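Side-chain contacts in arginine kinase (Anthopleura japonica, PDB 4RF6), which catalyses the reversible transfer of the gamma-phosphate of ATP to L-arginine, giving N(omega)-phospho-L-arginine and ADP, with two phosphagen kinase repeats in a single chain: residues 31-36 against 94-99; 128-133 against 247-252; 568-573 against 577-582. All coordinates share one frame; numbering follows the deposited sequence.

Contact 1 (31-36 against 94-99); sequences KSLVKK and EDYHSP
L33 and D95 mark the closest backbone approach, their CA atoms 7.9 Å apart, where the first turn of helix 33-37 meets the last turn of helix 86-96. The start of the first helix is capped by S32, whose OG takes a weak bond from K35 N, while S32 O accepts from K36 N. At the other helix end H97 leaves helical geometry, and D95 O receives two donors, S98 N and S98 OG; the hydroxyl lies in the carbonyl plane, 3.0 Å away from D95 O. The gap between the backbones is bridged by side chains. L33 divides its two methyls between neighbouring residues: CD2 rests on the carboxylate of D95, 3.6 Å from D95 OD2, and CD1 packs against the CB of Y96 at 3.7 Å, near the plane of the phenol ring at its edge. K36, an exposed residue, crosses the same carboxylate at about a right angle. The extended first part of its chain lays CD 3.5 Å from D95 OD2, and a bend at chi3 (-65°) then keeps the ammonium end by the carboxylate, K36 NZ being 3.5 Å from D95 OD2 in a salt bridge whose hydrogen bond is weak. The stronger partner of D95 OD2 is the hydroxyl of Y37, so this oxygen is gripped by a phenol and steadied by a lysine, which would probably favour the charged carboxylate. Beyond CB the Y96 ring leads away from L33, and the Y96 side chain comes within about 4 Å of that of V72, which probably belongs to the substrate site, as in related kinases; the backbones of L33 and V34 are hydrogen-bonded to G71 and V72. The contact thus joins two helices of the small, helical N-terminal domain of the phosphagen kinase fold, beside the loop that probably recognises the guanidino substrate.

Contact 2 (128-133 against 247-252); sequences RSTRIR and GSVFSR
V249 turns CG1 anti to its backbone N (chi1 168°), which sends this methyl to I132 and leaves CG2 for T130. I132 in turn holds CG1 anti to its own carbonyl carbon (chi1 -51°), and with chi2 fully extended the CD1 methyl reaches on past V249 to F250. The valine therefore straddles two residues of one strand: its CG1 lies 3.8 Å from I132 CG1, and its CG2 is 4.0 Å from T130 CG2. At the far end I132 CD1 settles 3.8 Å from F250 CB and meets the phenyl ring obliquely.

T130 and I132 point to the same side of strand 127-136, where helix 246-264 packs; over 128-133 and 247-252 the segment axes approach to 8.4 Å, inclined by 27°. This is helix-on-sheet packing in the catalytic domain of the first repeat, whose antiparallel sheet carries this strand near its middle. S129-R133 are predicted to belong to the ATP site; R131 and R133 lie on the side away from the helix, so the aliphatic residues back a sheet whose opposite surface is probably the nucleotide-binding one.

The hydroxyl of T130 is turned out of the apolar contact and hydrogen-bonded to G243 O, leaving its methyl for the valine. V348 of helix 344-370 touches both I132 and F250, extending the buried layer beyond the two segments.

Contact 3 (568-573 against 577-582); sequences GIFHNN and FLVWIN
G568-N572 and F577-I581 run antiparallel, their axes 4.7 Å apart, with G568-I581 and F570-V579 as hydrogen-bonded pairs and I569-W580 and H571-L578 as non-hydrogen-bonded ones. On one face I569 spreads its branches: CG2 touches L578 CD1 at 3.9 Å, while CG1 lies alongside the indole at W580 CD1, 4.0 Å off. L578 CD1 also packs on H571 CB. The other face carries F570 and V579, and F577 meets F570 there with its ring: F570 CE1 lies at the edge of the F577 ring, near its plane, 3.8 Å from F577 CE2. L515 of helix 501-516 touches F570. At the turn, N572 has CG between its backbone N and carbonyl carbon (chi1 69°), which swings OD1 back to accept from F577 N at 2.9 Å; the donor sits above the amide plane. ND2 of N572 is held by D521 O and T576 OG1, fixing the amide. H571 ND1 donates to N572 O at 2.8 Å, above the carbonyl plane but in the plane of the imidazole. These features make a beta hairpin, two adjacent strands of the antiparallel sheet in the second repeat's catalytic domain.

Overall arrangement
From the N terminus, contact 1 comes first, closing a largely helical loop of 57 residues and tying the start of helix 33-37 to the end of helix 86-96 in the first N-terminal domain. Strand 127-136 follows, and contact 2 brings helix 246-264 back onto it across 113 residues containing both helix and strand, within the first catalytic domain. Contact 3 belongs to the second repeat and closes the short connection 573-576 of a hairpin. The three loops lie in series along the chain, neither nesting nor crossing. The centres of contacts 1 and 2 are about 30 Å apart and those of contacts 2 and 3 about 31 Å, while contacts 1 and 3 fall on opposite sides of the molecule's centre.

Contact 1 (31-36 against 94-99)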
loop_
_atom_site.group_PDB
_atom_site.type_symbol
_atom_site.label_atom_id
_atom_site.label_comp_id
_atom_site.label_asym_id
_atom_site.label_seq_id
_atom_site.Cartn_x
_atom_site.Cartn_y
_atom_site.Cartn_z
ATOM N N LYS A 31 -26.517 -5.485 -26.617
ATOM C CA LYS A 31 -25.174 -6.056 -26.676
ATOM C C LYS A 31 -25.104 -7.389 -25.936
ATOM O O LYS A 31 -24.045 -8.017 -25.866
ATOM C CB LYS A 31 -24.166 -5.085 -26.064
ATOM C CG LYS A 31 -24.144 -3.713 -26.714
ATOM C CD LYS A 31 -23.454 -3.748 -28.067
ATOM C CE LYS A 31 -22.120 -3.010 -28.025
ATOM N NZ LYS A 31 -22.284 -1.593 -27.585
ATOM N N SER A 32 -26.236 -7.807 -25.376
ATOM C CA SER A 32 -26.317 -9.081 -24.663
ATOM C C SER A 32 -25.973 -10.238 -25.590
ATOM O O SER A 32 -26.561 -10.379 -26.664
ATOM C CB SER A 32 -27.708 -9.285 -24.070
ATOM O OG SER A 32 -27.848 -10.580 -23.528
ATOM N N LEU A 33 -25.013 -11.061 -25.174
ATOM C CA LEU A 33 -24.579 -12.188 -25.988
ATOM C C LEU A 33 -25.653 -13.269 -26.069
ATOM O O LEU A 33 -25.795 -13.924 -27.103
ATOM C CB LEU A 33 -23.245 -12.753 -25.488
ATOM C CG LEU A 33 -22.064 -11.787 -25.649
ATOM C CD1 LEU A 33 -20.720 -12.437 -25.328
ATOM C CD2 LEU A 33 -22.045 -11.215 -27.057
ATOM N N VAL A 34 -26.418 -13.452 -24.993
ATOM C CA VAL A 34 -27.505 -14.432 -25.024
ATOM C C VAL A 34 -28.630 -13.972 -25.957
ATOM O O VAL A 34 -29.216 -14.779 -26.682
ATOM C CB VAL A 34 -28.050 -14.783 -23.610
ATOM C CG1 VAL A 34 -28.696 -13.571 -22.949
ATOM C CG2 VAL A 34 -29.051 -15.937 -23.703
ATOM N N LYS A 35 -28.918 -12.673 -25.955
ATOM C CA LYS A 35 -29.913 -12.119 -26.866
ATOM C C LYS A 35 -29.432 -12.295 -28.299
ATOM O O LYS A 35 -30.199 -12.656 -29.195
ATOM C CB LYS A 35 -30.145 -10.632 -26.582
ATOM C CG LYS A 35 -30.642 -9.854 -27.800
ATOM C CD LYS A 35 -31.327 -8.558 -27.405
ATOM C CE LYS A 35 -32.181 -8.021 -28.549
ATOM N NZ LYS A 35 -33.159 -7.004 -28.065
ATOM N N LYS A 36 -28.143 -12.044 -28.495
ATOM C CA LYS A 36 -27.536 -12.091 -29.816
ATOM C C LYS A 36 -27.534 -13.505 -30.415
ATOM O O LYS A 36 -27.686 -13.676 -31.628
ATOM C CB LYS A 36 -26.114 -11.521 -29.755
ATOM C CG LYS A 36 -25.468 -11.309 -31.113
ATOM C CD LYS A 36 -24.090 -10.662 -30.998
ATOM C CE LYS A 36 -24.170 -9.248 -30.445
ATOM N NZ LYS A 36 -22.847 -8.551 -30.491
ATOM N N GLU A 94 -16.766 -17.211 -29.068
ATOM C CA GLU A 94 -16.003 -16.619 -30.164
ATOM C C GLU A 94 -16.304 -15.129 -30.374
ATOM O O GLU A 94 -15.501 -14.411 -30.974
ATOM C CB GLU A 94 -16.180 -17.426 -31.459
ATOM C CG GLU A 94 -15.536 -18.814 -31.410
ATOM C CD GLU A 94 -15.568 -19.532 -32.752
ATOM O OE1 GLU A 94 -16.313 -19.082 -33.647
ATOM O OE2 GLU A 94 -14.845 -20.540 -32.905
ATOM N N ASP A 95 -17.453 -14.667 -29.883
ATOM C CA ASP A 95 -17.756 -13.236 -29.877
ATOM C C ASP A 95 -16.956 -12.552 -28.777
ATOM O O ASP A 95 -16.088 -11.722 -29.055
ATOM C CB ASP A 95 -19.252 -12.998 -29.645
ATOM C CG ASP A 95 -19.664 -11.537 -29.844
ATOM O OD1 ASP A 95 -18.935 -10.620 -29.411
ATOM O OD2 ASP A 95 -20.737 -11.308 -30.439
ATOM N N TYR A 96 -17.264 -12.898 -27.526
ATOM C CA TYR A 96 -16.623 -12.286 -26.363
ATOM C C TYR A 96 -15.106 -12.342 -26.448
ATOM O O TYR A 96 -14.433 -11.381 -26.090
ATOM C CB TYR A 96 -17.080 -12.969 -25.064
ATOM C CG TYR A 96 -16.494 -12.364 -23.793
ATOM C CD1 TYR A 96 -15.236 -12.739 -23.328
ATOM C CD2 TYR A 96 -17.208 -11.430 -23.054
ATOM C CE1 TYR A 96 -14.700 -12.192 -22.173
ATOM C CE2 TYR A 96 -16.683 -10.877 -21.895
ATOM C CZ TYR A 96 -15.429 -11.263 -21.463
ATOM O OH TYR A 96 -14.903 -10.728 -20.313
ATOM N N HIS A 97 -14.579 -13.470 -26.918
ATOM C CA HIS A 97 -13.139 -13.705 -26.914
ATOM C C HIS A 97 -12.469 -13.479 -28.272
ATOM O O HIS A 97 -11.342 -13.933 -28.486
ATOM C CB HIS A 97 -12.843 -15.135 -26.448
ATOM C CG HIS A 97 -13.124 -15.377 -24.997
ATOM N ND1 HIS A 97 -12.220 -15.065 -24.004
ATOM C CD2 HIS A 97 -14.192 -15.928 -24.373
ATOM C CE1 HIS A 97 -12.728 -15.394 -22.830
ATOM N NE2 HIS A 97 -13.923 -15.922 -23.025
ATOM N N SER A 98 -13.157 -12.798 -29.187
ATOM C CA SER A 98 -12.595 -12.541 -30.512
ATOM C C SER A 98 -11.248 -11.832 -30.369
ATOM O O SER A 98 -11.092 -10.955 -29.520
ATOM C CB SER A 98 -13.563 -11.726 -31.377
ATOM O OG SER A 98 -13.939 -10.527 -30.734
ATOM N N PRO A 99 -10.268 -12.198 -31.211
ATOM C CA PRO A 99 -10.412 -13.030 -32.408
ATOM C C PRO A 99 -10.211 -14.528 -32.172
ATOM O O PRO A 99 -9.961 -15.231 -33.152
ATOM C CB PRO A 99 -9.280 -12.508 -33.293
ATOM C CG PRO A 99 -8.188 -12.224 -32.311
ATOM C CD PRO A 99 -8.874 -11.746 -31.039
#

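Contact 2 (128-133 against 247-252)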
loop_
_atom_site.group_PDB
_atom_site.type_symbol
_atom_site.label_atom_id
_atom_site.label_comp_id
_atom_site.label_asym_id
_atom_site.label_seq_id
_atom_site.Cartn_x
_atom_site.Cartn_y
_atom_site.Cartn_z
ATOM N N ARG A 128 1.935 1.252 -8.392
ATOM C CA ARG A 128 1.444 1.279 -7.021
ATOM C C ARG A 128 1.089 -0.105 -6.497
ATOM O O ARG A 128 1.278 -0.397 -5.311
ATOM C CB ARG A 128 0.252 2.233 -6.903
ATOM C CG ARG A 128 0.641 3.693 -7.083
ATOM C CD ARG A 128 -0.551 4.625 -7.001
ATOM N NE ARG A 128 -0.119 6.022 -6.993
ATOM C CZ ARG A 128 -0.871 7.037 -6.586
ATOM N NH1 ARG A 128 -2.103 6.819 -6.147
ATOM N NH2 ARG A 128 -0.387 8.271 -6.613
ATOM N N SER A 129 0.588 -0.963 -7.378
ATOM C CA SER A 129 0.159 -2.290 -6.953
ATOM C C SER A 129 0.051 -3.258 -8.121
ATOM O O SER A 129 -0.111 -2.849 -9.271
ATOM C CB SER A 129 -1.181 -2.207 -6.213
ATOM O OG SER A 129 -2.192 -1.677 -7.055
ATOM N N THR A 130 0.132 -4.547 -7.803
ATOM C CA THR A 130 0.119 -5.606 -8.799
ATOM C C THR A 130 -0.771 -6.737 -8.285
ATOM O O THR A 130 -0.732 -7.069 -7.094
ATOM C CB THR A 130 1.547 -6.121 -9.056
ATOM O OG1 THR A 130 2.342 -5.065 -9.616
ATOM C CG2 THR A 130 1.539 -7.305 -10.018
ATOM N N ARG A 131 -1.579 -7.312 -9.173
ATOM C CA ARG A 131 -2.569 -8.314 -8.782
ATOM C C ARG A 131 -2.770 -9.316 -9.911
ATOM O O ARG A 131 -2.910 -8.926 -11.073
ATOM C CB ARG A 131 -3.903 -7.623 -8.455
ATOM C CG ARG A 131 -5.033 -8.542 -8.013
ATOM C CD ARG A 131 -6.296 -7.722 -7.734
ATOM N NE ARG A 131 -7.434 -8.532 -7.295
ATOM C CZ ARG A 131 -8.306 -9.125 -8.111
ATOM N NH1 ARG A 131 -9.306 -9.828 -7.606
ATOM N NH2 ARG A 131 -8.182 -9.024 -9.427
ATOM N N ILE A 132 -2.761 -10.605 -9.579
ATOM C CA ILE A 132 -3.079 -11.634 -10.562
ATOM C C ILE A 132 -4.083 -12.617 -9.970
ATOM O O ILE A 132 -3.896 -13.140 -8.866
ATOM C CB ILE A 132 -1.829 -12.386 -11.072
ATOM C CG1 ILE A 132 -0.756 -11.401 -11.543
ATOM C CG2 ILE A 132 -2.211 -13.327 -12.207
ATOM C CD1 ILE A 132 0.517 -12.062 -12.055
ATOM N N ARG A 133 -5.156 -12.846 -10.714
ATOM C CA ARG A 133 -6.243 -13.710 -10.275
ATOM C C ARG A 133 -6.518 -14.767 -11.332
ATOM O O ARG A 133 -6.460 -14.476 -12.519
ATOM C CB ARG A 133 -7.499 -12.868 -10.068
ATOM C CG ARG A 133 -8.769 -13.659 -9.818
ATOM C CD ARG A 133 -9.908 -13.112 -10.663
ATOM N NE ARG A 133 -10.199 -13.953 -11.822
ATOM C CZ ARG A 133 -10.894 -13.556 -12.885
ATOM N NH1 ARG A 133 -11.111 -14.397 -13.885
ATOM N NH2 ARG A 133 -11.363 -12.318 -12.953
ATOM N N GLY A 247 6.639 -10.455 -11.238
ATOM C CA GLY A 247 7.350 -11.724 -11.278
ATOM C C GLY A 247 7.140 -12.520 -10.002
ATOM O O GLY A 247 6.795 -13.708 -10.033
ATOM N N SER A 248 7.338 -11.857 -8.868
ATOM C CA SER A 248 7.138 -12.493 -7.567
ATOM C C SER A 248 5.671 -12.858 -7.318
ATOM O O SER A 248 5.373 -13.896 -6.725
ATOM C CB SER A 248 7.655 -11.586 -6.452
ATOM O OG SER A 248 7.246 -12.053 -5.182
ATOM N N VAL A 249 4.760 -11.998 -7.770
ATOM C CA VAL A 249 3.324 -12.235 -7.619
ATOM C C VAL A 249 2.882 -13.488 -8.384
ATOM O O VAL A 249 2.106 -14.300 -7.876
ATOM C CB VAL A 249 2.499 -11.027 -8.099
ATOM C CG1 VAL A 249 1.018 -11.390 -8.218
ATOM C CG2 VAL A 249 2.679 -9.834 -7.169
ATOM N N PHE A 250 3.377 -13.630 -9.609
ATOM C CA PHE A 250 3.019 -14.763 -10.452
ATOM C C PHE A 250 3.671 -16.045 -9.953
ATOM O O PHE A 250 3.082 -17.127 -10.036
ATOM C CB PHE A 250 3.411 -14.499 -11.906
ATOM C CG PHE A 250 2.887 -15.529 -12.871
ATOM C CD1 PHE A 250 1.532 -15.835 -12.909
ATOM C CD2 PHE A 250 3.744 -16.182 -13.747
ATOM C CE1 PHE A 250 1.040 -16.785 -13.795
ATOM C CE2 PHE A 250 3.265 -17.131 -14.641
ATOM C CZ PHE A 250 1.909 -17.433 -14.666
ATOM N N SER A 251 4.889 -15.920 -9.435
ATOM C CA SER A 251 5.589 -17.058 -8.841
ATOM C C SER A 251 4.788 -17.639 -7.673
ATOM O O SER A 251 4.564 -18.850 -7.603
ATOM C CB SER A 251 6.989 -16.638 -8.374
ATOM O OG SER A 251 7.637 -17.688 -7.690
ATOM N N ARG A 252 4.363 -16.761 -6.765
ATOM C CA ARG A 252 3.558 -17.142 -5.610
ATOM C C ARG A 252 2.235 -17.764 -6.055
ATOM O O ARG A 252 1.797 -18.780 -5.505
ATOM C CB ARG A 252 3.319 -15.919 -4.712
ATOM C CG ARG A 252 2.473 -16.181 -3.470
ATOM C CD ARG A 252 2.570 -15.031 -2.469
ATOM N NE ARG A 252 2.074 -13.770 -3.021
ATOM C CZ ARG A 252 2.841 -12.721 -3.315
ATOM N NH1 ARG A 252 4.150 -12.766 -3.106
ATOM N NH2 ARG A 252 2.295 -11.619 -3.811
#

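Contact 3 (568-573 against 577-582)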
loop_
_atom_site.group_PDB
_atom_site.type_symbol
_atom_site.label_atom_id
_atom_site.label_comp_id
_atom_site.label_asym_id
_atom_site.label_seq_id
_atom_site.Cartn_x
_atom_site.Cartn_y
_atom_site.Cartn_z
ATOM N N GLY A 568 3.667 2.254 11.379
ATOM C CA GLY A 568 3.052 1.800 12.611
ATOM C C GLY A 568 3.377 2.625 13.843
ATOM O O GLY A 568 4.190 3.554 13.803
ATOM N N ILE A 569 2.734 2.263 14.950
ATOM C CA ILE A 569 2.842 3.003 16.201
ATOM C C ILE A 569 3.095 2.060 17.376
ATOM O O ILE A 569 2.424 1.036 17.521
ATOM C CB ILE A 569 1.551 3.801 16.480
ATOM C CG1 ILE A 569 1.292 4.800 15.351
ATOM C CG2 ILE A 569 1.633 4.505 17.829
ATOM C CD1 ILE A 569 -0.119 5.345 15.302
ATOM N N PHE A 570 4.069 2.410 18.208
ATOM C CA PHE A 570 4.356 1.668 19.423
ATOM C C PHE A 570 4.285 2.630 20.602
ATOM O O PHE A 570 4.739 3.776 20.504
ATOM C CB PHE A 570 5.752 1.050 19.331
ATOM C CG PHE A 570 6.217 0.383 20.601
ATOM C CD1 PHE A 570 6.871 1.111 21.594
ATOM C CD2 PHE A 570 6.032 -0.981 20.789
ATOM C CE1 PHE A 570 7.304 0.497 22.757
ATOM C CE2 PHE A 570 6.466 -1.603 21.951
ATOM C CZ PHE A 570 7.106 -0.862 22.934
ATOM N N HIS A 571 3.727 2.176 21.720
ATOM C CA HIS A 571 3.791 2.965 22.946
ATOM C C HIS A 571 3.851 2.059 24.167
ATOM O O HIS A 571 3.312 0.951 24.146
ATOM C CB HIS A 571 2.609 3.939 23.036
ATOM C CG HIS A 571 1.304 3.283 23.362
ATOM N ND1 HIS A 571 0.981 2.863 24.636
ATOM C CD2 HIS A 571 0.236 2.984 22.584
ATOM C CE1 HIS A 571 -0.227 2.328 24.627
ATOM N NE2 HIS A 571 -0.701 2.389 23.396
ATOM N N ASN A 572 4.504 2.518 25.229
ATOM C CA ASN A 572 4.601 1.703 26.438
ATOM C C ASN A 572 3.310 1.720 27.264
ATOM O O ASN A 572 2.384 2.487 26.985
ATOM C CB ASN A 572 5.816 2.109 27.287
ATOM C CG ASN A 572 5.659 3.476 27.928
ATOM O OD1 ASN A 572 4.806 4.271 27.531
ATOM N ND2 ASN A 572 6.500 3.763 28.917
ATOM N N ASN A 573 3.251 0.870 28.280
ATOM C CA ASN A 573 2.051 0.764 29.094
ATOM C C ASN A 573 1.795 2.009 29.942
ATOM O O ASN A 573 0.646 2.367 30.199
ATOM C CB ASN A 573 2.119 -0.485 29.974
ATOM C CG ASN A 573 2.208 -1.767 29.162
ATOM O OD1 ASN A 573 1.505 -1.933 28.166
ATOM N ND2 ASN A 573 3.086 -2.675 29.580
ATOM N N PHE A 577 6.288 6.640 26.733
ATOM C CA PHE A 577 7.211 6.329 25.650
ATOM C C PHE A 577 6.442 6.003 24.371
ATOM O O PHE A 577 5.560 5.138 24.365
ATOM C CB PHE A 577 8.123 5.164 26.044
ATOM C CG PHE A 577 9.110 4.781 24.979
ATOM C CD1 PHE A 577 10.175 5.617 24.673
ATOM C CD2 PHE A 577 8.978 3.585 24.292
ATOM C CE1 PHE A 577 11.088 5.270 23.693
ATOM C CE2 PHE A 577 9.883 3.226 23.312
ATOM C CZ PHE A 577 10.943 4.070 23.012
ATOM N N LEU A 578 6.779 6.700 23.292
ATOM C CA LEU A 578 6.034 6.585 22.049
ATOM C C LEU A 578 6.987 6.536 20.860
ATOM O O LEU A 578 7.950 7.306 20.792
ATOM C CB LEU A 578 5.081 7.775 21.909
ATOM C CG LEU A 578 4.297 7.884 20.603
ATOM C CD1 LEU A 578 3.287 6.747 20.498
ATOM C CD2 LEU A 578 3.607 9.232 20.506
ATOM N N VAL A 579 6.728 5.619 19.931
ATOM C CA VAL A 579 7.508 5.537 18.699
ATOM C C VAL A 579 6.591 5.558 17.482
ATOM O O VAL A 579 5.590 4.838 17.433
ATOM C CB VAL A 579 8.373 4.264 18.646
ATOM C CG1 VAL A 579 9.238 4.264 17.395
ATOM C CG2 VAL A 579 9.248 4.153 19.882
ATOM N N TRP A 580 6.923 6.398 16.507
ATOM C CA TRP A 580 6.274 6.334 15.207
ATOM C C TRP A 580 7.243 5.693 14.230
ATOM O O TRP A 580 8.414 6.083 14.163
ATOM C CB TRP A 580 5.886 7.724 14.716
ATOM C CG TRP A 580 4.706 8.300 15.424
ATOM C CD1 TRP A 580 3.891 7.666 16.325
ATOM C CD2 TRP A 580 4.205 9.636 15.301
ATOM N NE1 TRP A 580 2.914 8.528 16.762
ATOM C CE2 TRP A 580 3.084 9.743 16.150
ATOM C CE3 TRP A 580 4.598 10.753 14.555
ATOM C CZ2 TRP A 580 2.346 10.928 16.272
ATOM C CZ3 TRP A 580 3.866 11.927 14.675
ATOM C CH2 TRP A 580 2.754 12.005 15.530
ATOM N N ILE A 581 6.758 4.707 13.478
ATOM C CA ILE A 581 7.600 3.995 12.521
ATOM C C ILE A 581 7.267 4.369 11.081
ATOM O O ILE A 581 6.116 4.251 10.644
ATOM C CB ILE A 581 7.497 2.471 12.705
ATOM C CG1 ILE A 581 7.852 2.088 14.142
ATOM C CG2 ILE A 581 8.417 1.749 11.723
ATOM C CD1 ILE A 581 7.790 0.591 14.415
ATOM N N ASN A 582 8.289 4.829 10.357
ATOM C CA ASN A 582 8.173 5.175 8.944
ATOM C C ASN A 582 7.162 6.279 8.644
ATOM O O ASN A 582 6.524 6.276 7.589
ATOM C CB ASN A 582 7.903 3.922 8.092
ATOM C CG ASN A 582 9.141 3.053 7.931
ATOM O OD1 ASN A 582 10.245 3.565 7.786
ATOM N ND2 ASN A 582 8.957 1.730 7.966
#